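Local structure of molybdopterin-guanine dinucleotide biosynthesis adapter protein (Escherichia coli, 1P9N) at residues A6-S11 with K112-R117; H107-K112 with D130-A135. The protein binds GTP, hydrolyses it weakly, and may act as an adapter that makes molybdopterin guanine dinucleotide biosynthesis and use more efficient. All blocks are in the same frame, centred on the assembly; numbering follows the deposited sequence.

Contact 1 (A6-S11 with K112-R117)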
ATOM      1  N   ALA A   6       9.035 -10.192 -15.673  1.00 14.56           N
ATOM      2  CA  ALA A   6       8.828  -8.855 -16.205  1.00 17.05           C
ATOM      3  C   ALA A   6       8.470  -8.762 -17.690  1.00 19.33           C
ATOM      4  O   ALA A   6       8.759  -9.674 -18.487  1.00 15.12           O
ATOM      5  CB  ALA A   6      10.060  -8.030 -15.945  1.00 20.43           C
ATOM      6  N   PHE A   7       7.837  -7.647 -18.058  1.00 19.75           N
ATOM      7  CA  PHE A   7       7.470  -7.378 -19.446  1.00 17.67           C
ATOM      8  C   PHE A   7       8.096  -6.064 -19.886  1.00 18.95           C
ATOM      9  O   PHE A   7       7.620  -4.996 -19.518  1.00 21.36           O
ATOM     10  CB  PHE A   7       5.949  -7.291 -19.611  1.00 15.90           C
ATOM     11  CG  PHE A   7       5.255  -8.625 -19.591  1.00 15.08           C
ATOM     12  CD1 PHE A   7       5.162  -9.354 -18.415  1.00 14.29           C
ATOM     13  CD2 PHE A   7       4.725  -9.160 -20.751  1.00 12.35           C
ATOM     14  CE1 PHE A   7       4.552 -10.599 -18.393  1.00 12.90           C
ATOM     15  CE2 PHE A   7       4.112 -10.408 -20.744  1.00 20.31           C
ATOM     16  CZ  PHE A   7       4.025 -11.131 -19.562  1.00 10.55           C
ATOM     17  N   ALA A   8       9.173  -6.161 -20.664  1.00 15.20           N
ATOM     18  CA  ALA A   8       9.888  -4.996 -21.182  1.00 10.97           C
ATOM     19  C   ALA A   8       9.198  -4.558 -22.462  1.00 10.20           C
ATOM     20  O   ALA A   8       8.305  -5.241 -22.930  1.00 14.16           O
ATOM     21  CB  ALA A   8      11.327  -5.352 -21.466  1.00  7.58           C
ATOM     22  N   ALA A   9       9.593  -3.428 -23.034  1.00 12.38           N
ATOM     23  CA  ALA A   9       8.948  -2.969 -24.262  1.00 13.19           C
ATOM     24  C   ALA A   9       9.534  -1.695 -24.900  1.00 14.76           C
ATOM     25  O   ALA A   9      10.717  -1.637 -25.225  1.00 17.37           O
ATOM     26  CB  ALA A   9       7.455  -2.784 -24.006  1.00  9.10           C
ATOM     27  N   TRP A  10       8.672  -0.704 -25.093  1.00 15.42           N
ATOM     28  CA  TRP A  10       8.968   0.605 -25.676  1.00 15.52           C
ATOM     29  C   TRP A  10       7.612   1.260 -25.476  1.00 21.26           C
ATOM     30  O   TRP A  10       6.608   0.559 -25.340  1.00 27.66           O
ATOM     31  CB  TRP A  10       9.251   0.572 -27.197  1.00 13.64           C
ATOM     32  CG  TRP A  10      10.718   0.511 -27.617  1.00 13.44           C
ATOM     33  CD1 TRP A  10      11.728   1.296 -27.169  1.00 14.92           C
ATOM     34  CD2 TRP A  10      11.328  -0.459 -28.490  1.00 11.13           C
ATOM     35  NE1 TRP A  10      12.936   0.870 -27.683  1.00 19.60           N
ATOM     36  CE2 TRP A  10      12.718  -0.203 -28.499  1.00 15.40           C
ATOM     37  CE3 TRP A  10      10.835  -1.524 -29.252  1.00  9.39           C
ATOM     38  CZ2 TRP A  10      13.619  -0.971 -29.247  1.00 19.38           C
ATOM     39  CZ3 TRP A  10      11.735  -2.293 -29.993  1.00  7.58           C
ATOM     40  CH2 TRP A  10      13.109  -2.011 -29.983  1.00 17.45           C
ATOM     41  N   SER A  11       7.569   2.587 -25.441  1.00 24.96           N
ATOM     42  CA  SER A  11       6.299   3.278 -25.256  1.00 29.09           C
ATOM     43  C   SER A  11       5.488   2.925 -26.486  1.00 32.39           C
ATOM     44  O   SER A  11       6.046   2.767 -27.569  1.00 37.31           O
ATOM     45  CB  SER A  11       6.503   4.798 -25.201  1.00 29.38           C
ATOM     46  OG  SER A  11       7.576   5.145 -24.346  1.00 37.34           O
ATOM     47  N   LYS A 112      12.523 -12.164 -18.082  1.00 12.11           N
ATOM     48  CA  LYS A 112      11.916 -11.141 -18.912  1.00 11.32           C
ATOM     49  C   LYS A 112      11.410 -11.538 -20.301  1.00 10.28           C
ATOM     50  O   LYS A 112      12.054 -12.294 -21.034  1.00 10.19           O
ATOM     51  CB  LYS A 112      12.935 -10.012 -19.051  1.00 10.81           C
ATOM     52  CG  LYS A 112      12.406  -8.705 -19.578  1.00 16.52           C
ATOM     53  CD  LYS A 112      13.507  -7.941 -20.319  1.00 13.61           C
ATOM     54  CE  LYS A 112      14.805  -7.847 -19.500  1.00 19.01           C
ATOM     55  NZ  LYS A 112      15.798  -6.937 -20.132  1.00 25.55           N
ATOM     56  N   ILE A 113      10.242 -11.008 -20.653  1.00  7.96           N
ATOM     57  CA  ILE A 113       9.659 -11.238 -21.962  1.00  9.72           C
ATOM     58  C   ILE A 113       9.568  -9.853 -22.561  1.00  9.74           C
ATOM     59  O   ILE A 113       9.014  -8.948 -21.947  1.00 10.68           O
ATOM     60  CB  ILE A 113       8.235 -11.821 -21.893  1.00  7.81           C
ATOM     61  CG1 ILE A 113       8.272 -13.284 -21.445  1.00 10.24           C
ATOM     62  CG2 ILE A 113       7.580 -11.696 -23.247  1.00  7.58           C
ATOM     63  CD1 ILE A 113       6.925 -13.828 -21.094  1.00 42.97           C
ATOM     64  N   VAL A 114      10.126  -9.701 -23.756  1.00 11.12           N
ATOM     65  CA  VAL A 114      10.139  -8.437 -24.480  1.00 12.04           C
ATOM     66  C   VAL A 114       8.918  -8.325 -25.386  1.00 15.27           C
ATOM     67  O   VAL A 114       8.365  -9.334 -25.807  1.00 16.10           O
ATOM     68  CB  VAL A 114      11.406  -8.348 -25.350  1.00 10.44           C
ATOM     69  CG1 VAL A 114      11.383  -7.102 -26.204  1.00  9.08           C
ATOM     70  CG2 VAL A 114      12.617  -8.349 -24.476  1.00  7.80           C
ATOM     71  N   LEU A 115       8.483  -7.103 -25.674  1.00 15.02           N
ATOM     72  CA  LEU A 115       7.345  -6.899 -26.562  1.00 17.21           C
ATOM     73  C   LEU A 115       7.785  -6.161 -27.811  1.00 18.58           C
ATOM     74  O   LEU A 115       8.775  -5.440 -27.794  1.00 21.67           O
ATOM     75  CB  LEU A 115       6.253  -6.093 -25.881  1.00 15.30           C
ATOM     76  CG  LEU A 115       5.679  -6.830 -24.692  1.00 14.97           C
ATOM     77  CD1 LEU A 115       4.384  -6.180 -24.287  1.00  7.58           C
ATOM     78  CD2 LEU A 115       5.461  -8.282 -25.064  1.00  7.69           C
ATOM     79  N   PHE A 116       7.062  -6.354 -28.904  1.00 19.36           N
ATOM     80  CA  PHE A 116       7.398  -5.673 -30.134  1.00 19.33           C
ATOM     81  C   PHE A 116       6.211  -5.663 -31.089  1.00 21.59           C
ATOM     82  O   PHE A 116       5.396  -6.586 -31.095  1.00 22.97           O
ATOM     83  CB  PHE A 116       8.617  -6.325 -30.804  1.00 18.79           C
ATOM     84  CG  PHE A 116       8.987  -5.686 -32.108  1.00 17.85           C
ATOM     85  CD1 PHE A 116       8.334  -6.045 -33.283  1.00 10.15           C
ATOM     86  CD2 PHE A 116       9.899  -4.644 -32.147  1.00 24.80           C
ATOM     87  CE1 PHE A 116       8.574  -5.365 -34.484  1.00 11.21           C
ATOM     88  CE2 PHE A 116      10.149  -3.956 -33.337  1.00 16.72           C
ATOM     89  CZ  PHE A 116       9.478  -4.321 -34.513  1.00 14.45           C
ATOM     90  N   ARG A 117       6.115  -4.591 -31.870  1.00 22.57           N
ATOM     91  CA  ARG A 117       5.059  -4.419 -32.851  1.00 23.32           C
ATOM     92  C   ARG A 117       5.574  -3.546 -33.971  1.00 29.01           C
ATOM     93  O   ARG A 117       5.841  -2.360 -33.783  1.00 30.25           O
ATOM     94  CB  ARG A 117       3.831  -3.772 -32.227  1.00 19.90           C
ATOM     95  CG  ARG A 117       3.200  -4.601 -31.131  1.00 24.05           C
ATOM     96  CD  ARG A 117       2.070  -3.845 -30.468  1.00 24.37           C
ATOM     97  NE  ARG A 117       0.759  -4.423 -30.753  1.00 22.39           N
ATOM     98  CZ  ARG A 117       0.175  -5.365 -30.018  1.00 29.62           C
ATOM     99  NH1 ARG A 117       0.786  -5.848 -28.945  1.00 33.70           N
ATOM    100  NH2 ARG A 117      -1.034  -5.810 -30.351  1.00 22.58           N
TER
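A6 and F7 pair in parallel with K112 and I113 where central strand 4-7 of a P-loop NTPase sheet runs into its nucleotide-binding loop. I113 bonds with both of its backbone polar groups: its N donates to A6 O at 2.9 Å (N-H...O angle 167°), and its O accepts from A8 N at 3.1 Å (144°). These partners flank F7, as expected of a parallel bridge between F7 and I113. Further along the pairing weakens: L115 N makes a weak hydrogen bond to A8 O, 3.3 Å at 124°, just before what matches a Walker A sequence from A9 on; G12 to T16 are inferred to bind GTP. On the face of A6 and K112, the A8 methyl rests against the lysine's aliphatic chain, CB to CD 3.6 Å. CG of K112 is anti to the backbone N, the chain bends at chi3, and NZ forms a salt bridge with D130. The opposite face carries F7 and I113: the ring atom CZ of F7 lies 4.2 Å from I113 CD1, and L115 CD2 meets the ring at its edge. Helix 15-28, which follows the loop, covers this face, with L22 against F7 and L18 against L115. A9 CB sits 4.0 Å from L115 CB, while the A9 side chain also touches K15 and lies about 5 Å from a bound sulfate. Finally, W10 and F116 run side by side in the same direction and meet edge to edge, CZ3 of W10 to CD2 of F116 at 3.7 Å.

Contact 2 (H107-K112 with D130-A135)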
ATOM      1  N   HIS A 107      15.600  -0.791 -17.054  1.00 47.00           N
ATOM      2  CA  HIS A 107      16.852  -1.283 -16.555  1.00 48.53           C
ATOM      3  C   HIS A 107      16.772  -2.014 -15.242  1.00 47.03           C
ATOM      4  O   HIS A 107      16.947  -1.441 -14.189  1.00 46.12           O
ATOM      5  CB  HIS A 107      17.827  -0.124 -16.461  1.00 49.09           C
ATOM      6  CG  HIS A 107      18.901  -0.184 -17.491  1.00 61.58           C
ATOM      7  ND1 HIS A 107      19.359   0.926 -18.162  1.00 69.54           N
ATOM      8  CD2 HIS A 107      19.591  -1.240 -17.984  1.00 63.21           C
ATOM      9  CE1 HIS A 107      20.284   0.556 -19.031  1.00 69.71           C
ATOM     10  NE2 HIS A 107      20.442  -0.754 -18.941  1.00 75.53           N
ATOM     11  N   GLU A 108      16.514  -3.305 -15.331  1.00 44.54           N
ATOM     12  CA  GLU A 108      16.410  -4.177 -14.171  1.00 44.58           C
ATOM     13  C   GLU A 108      16.925  -5.510 -14.680  1.00 44.54           C
ATOM     14  O   GLU A 108      17.149  -5.651 -15.877  1.00 46.35           O
ATOM     15  CB  GLU A 108      14.956  -4.310 -13.749  1.00 46.54           C
ATOM     16  CG  GLU A 108      14.799  -4.653 -12.286  1.00 47.65           C
ATOM     17  CD  GLU A 108      15.119  -3.479 -11.380  1.00 54.54           C
ATOM     18  OE1 GLU A 108      15.519  -3.726 -10.215  1.00 57.30           O
ATOM     19  OE2 GLU A 108      14.954  -2.321 -11.842  1.00 53.68           O
ATOM     20  N   GLU A 109      17.096  -6.504 -13.822  1.00 37.89           N
ATOM     21  CA  GLU A 109      17.615  -7.751 -14.341  1.00 33.87           C
ATOM     22  C   GLU A 109      16.965  -9.031 -13.827  1.00 30.51           C
ATOM     23  O   GLU A 109      17.575  -9.794 -13.088  1.00 32.32           O
ATOM     24  CB  GLU A 109      19.140  -7.769 -14.145  1.00 38.05           C
ATOM     25  CG  GLU A 109      19.828  -6.567 -14.836  1.00 43.27           C
ATOM     26  CD  GLU A 109      21.290  -6.338 -14.443  1.00 41.15           C
ATOM     27  OE1 GLU A 109      21.577  -6.285 -13.224  1.00 26.93           O
ATOM     28  OE2 GLU A 109      22.153  -6.184 -15.348  1.00 25.02           O
ATOM     29  N   ILE A 110      15.714  -9.253 -14.229  1.00 26.46           N
ATOM     30  CA  ILE A 110      14.970 -10.462 -13.855  1.00 23.31           C
ATOM     31  C   ILE A 110      14.460 -11.223 -15.079  1.00 19.68           C
ATOM     32  O   ILE A 110      14.749 -10.858 -16.217  1.00 16.49           O
ATOM     33  CB  ILE A 110      13.722 -10.143 -13.012  1.00 23.34           C
ATOM     34  CG1 ILE A 110      12.960  -8.970 -13.632  1.00 21.46           C
ATOM     35  CG2 ILE A 110      14.110  -9.896 -11.591  1.00 16.13           C
ATOM     36  CD1 ILE A 110      11.642  -8.694 -12.967  1.00 42.97           C
ATOM     37  N   ALA A 111      13.699 -12.288 -14.827  1.00 15.10           N
ATOM     38  CA  ALA A 111      13.105 -13.093 -15.899  1.00  9.43           C
ATOM     39  C   ALA A 111      12.403 -12.064 -16.762  1.00 10.77           C
ATOM     40  O   ALA A 111      11.734 -11.178 -16.229  1.00 11.83           O
ATOM     41  CB  ALA A 111      12.103 -14.059 -15.325  1.00  9.89           C
ATOM     42  N   LYS A 112      12.523 -12.164 -18.082  1.00 12.11           N
ATOM     43  CA  LYS A 112      11.916 -11.141 -18.912  1.00 11.32           C
ATOM     44  C   LYS A 112      11.410 -11.538 -20.301  1.00 10.28           C
ATOM     45  O   LYS A 112      12.054 -12.294 -21.034  1.00 10.19           O
ATOM     46  CB  LYS A 112      12.935 -10.012 -19.051  1.00 10.81           C
ATOM     47  CG  LYS A 112      12.406  -8.705 -19.578  1.00 16.52           C
ATOM     48  CD  LYS A 112      13.507  -7.941 -20.319  1.00 13.61           C
ATOM     49  CE  LYS A 112      14.805  -7.847 -19.500  1.00 19.01           C
ATOM     50  NZ  LYS A 112      15.798  -6.937 -20.132  1.00 25.55           N
ATOM     51  N   ASP A 130      19.096  -9.741 -23.895  1.00 11.99           N
ATOM     52  CA  ASP A 130      19.997  -9.959 -22.780  1.00  9.55           C
ATOM     53  C   ASP A 130      19.767 -11.264 -22.043  1.00  9.76           C
ATOM     54  O   ASP A 130      18.719 -11.882 -22.161  1.00 10.74           O
ATOM     55  CB  ASP A 130      19.891  -8.789 -21.791  1.00 10.76           C
ATOM     56  CG  ASP A 130      18.533  -8.720 -21.103  1.00 23.12           C
ATOM     57  OD1 ASP A 130      18.170  -9.673 -20.373  1.00 28.46           O
ATOM     58  OD2 ASP A 130      17.836  -7.703 -21.297  1.00 38.26           O
ATOM     59  N   ARG A 131      20.767 -11.648 -21.260  1.00 12.06           N
ATOM     60  CA  ARG A 131      20.762 -12.861 -20.467  1.00 20.11           C
ATOM     61  C   ARG A 131      19.427 -13.170 -19.825  1.00 13.56           C
ATOM     62  O   ARG A 131      19.170 -14.320 -19.504  1.00 10.96           O
ATOM     63  CB  ARG A 131      21.792 -12.754 -19.337  1.00 17.63           C
ATOM     64  CG  ARG A 131      23.095 -12.122 -19.734  1.00 32.01           C
ATOM     65  CD  ARG A 131      23.616 -11.190 -18.655  1.00 73.75           C
ATOM     66  NE  ARG A 131      24.839 -10.539 -19.109  1.00 33.52           N
ATOM     67  CZ  ARG A 131      24.913  -9.815 -20.220  1.00 36.06           C
ATOM     68  NH1 ARG A 131      23.839  -9.649 -20.969  1.00 28.73           N
ATOM     69  NH2 ARG A 131      26.057  -9.281 -20.606  1.00 64.42           N
ATOM     70  N   HIS A 132      18.580 -12.159 -19.627  1.00 14.69           N
ATOM     71  CA  HIS A 132      17.291 -12.365 -18.937  1.00 14.25           C
ATOM     72  C   HIS A 132      16.046 -12.461 -19.800  1.00 14.76           C
ATOM     73  O   HIS A 132      14.931 -12.558 -19.287  1.00 16.48           O
ATOM     74  CB  HIS A 132      17.094 -11.268 -17.869  1.00 16.52           C
ATOM     75  CG  HIS A 132      18.208 -11.201 -16.870  1.00 24.94           C
ATOM     76  ND1 HIS A 132      18.431 -12.194 -15.938  1.00 22.88           N
ATOM     77  CD2 HIS A 132      19.215 -10.308 -16.714  1.00 29.24           C
ATOM     78  CE1 HIS A 132      19.528 -11.918 -15.256  1.00  8.09           C
ATOM     79  NE2 HIS A 132      20.024 -10.779 -15.707  1.00 30.51           N
ATOM     80  N   VAL A 133      16.237 -12.433 -21.108  1.00 13.14           N
ATOM     81  CA  VAL A 133      15.119 -12.541 -22.033  1.00 11.23           C
ATOM     82  C   VAL A 133      14.698 -14.020 -22.212  1.00 10.41           C
ATOM     83  O   VAL A 133      15.481 -14.825 -22.722  1.00 14.85           O
ATOM     84  CB  VAL A 133      15.509 -11.951 -23.398  1.00 10.73           C
ATOM     85  CG1 VAL A 133      14.319 -11.984 -24.334  1.00 12.65           C
ATOM     86  CG2 VAL A 133      16.018 -10.535 -23.217  1.00 11.06           C
ATOM     87  N   ILE A 134      13.483 -14.374 -21.772  1.00  8.48           N
ATOM     88  CA  ILE A 134      12.989 -15.748 -21.907  1.00  7.58           C
ATOM     89  C   ILE A 134      12.155 -15.936 -23.190  1.00  7.58           C
ATOM     90  O   ILE A 134      11.872 -17.063 -23.597  1.00 10.72           O
ATOM     91  CB  ILE A 134      12.138 -16.196 -20.680  1.00  8.21           C
ATOM     92  CG1 ILE A 134      10.897 -15.319 -20.522  1.00 11.72           C
ATOM     93  CG2 ILE A 134      12.957 -16.112 -19.427  1.00  7.58           C
ATOM     94  CD1 ILE A 134       9.989 -15.766 -19.395  1.00 42.97           C
ATOM     95  N   ALA A 135      11.788 -14.828 -23.829  1.00  7.58           N
ATOM     96  CA  ALA A 135      11.023 -14.865 -25.061  1.00  7.58           C
ATOM     97  C   ALA A 135      10.689 -13.447 -25.527  1.00  9.66           C
ATOM     98  O   ALA A 135      10.542 -12.540 -24.708  1.00  9.15           O
ATOM     99  CB  ALA A 135       9.746 -15.637 -24.838  1.00  8.77           C
TER
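K112 grips segment 130-135 with its main chain and its side chain together. Its carbonyl O accepts from I134 N at 2.6 Å, a nearly straight bond (163° at the hydrogen) with the donor in the carbonyl plane. On the other side of V133, K112 N reaches H132 O at 2.7 Å, but the 118° angle makes this bond weak. Together they bracket V133, the parallel bridge partner of K112; V133 CA also makes a C-H...O contact with K112 O. Beside the start of strand 133-138, K112 NZ forms a salt bridge with D130 OD2; the two side chains cross at about a right angle, and the modelled 2.5 Å is doubtfully short. The H132 ring lies against the chain of 109-110: E109 O stands 3.6 Å over the centre of one ring face, and E109 CB lies 3.5 Å from H132 NE2. CG of H132 is anti to its carbonyl carbon (chi1 -56°), which carries the imidazole across to 109-110.

Behind these contacts, a type I turn from D130 to V133, with V133 N bonded to D130 O at 2.8 Å, brings carboxylate and strand start together. D130 OD1 appears to close an Asx turn on H132 N, whose position is less certain. Outward, A111 and I134 both pack on W164 of helix 154-168, I110 meets L85 of helix 85-90, and A111 bonds through its backbone to A6 of strand 4-7.

Strand 111-115 is common to both contacts and sits between its two neighbours in the sheet, with K112 taking part in each. The backbone polar groups divide by residue: I113 bonds toward 6-11, K112 toward 130-135, as alternation along a parallel strand requires; probable bonds A6 N to A111 O and V114 N to A135 O continue the same alternation along the two strand pairs. Contact 1 is largely buried, and apart from backbone bonds it relies on apolar side chains and the edge-to-edge meeting of W10 and F116 beyond the strand ends. Contact 2 lies at the surface around the start of the strands and adds a charged pair, a turn and an imidazole against main chain.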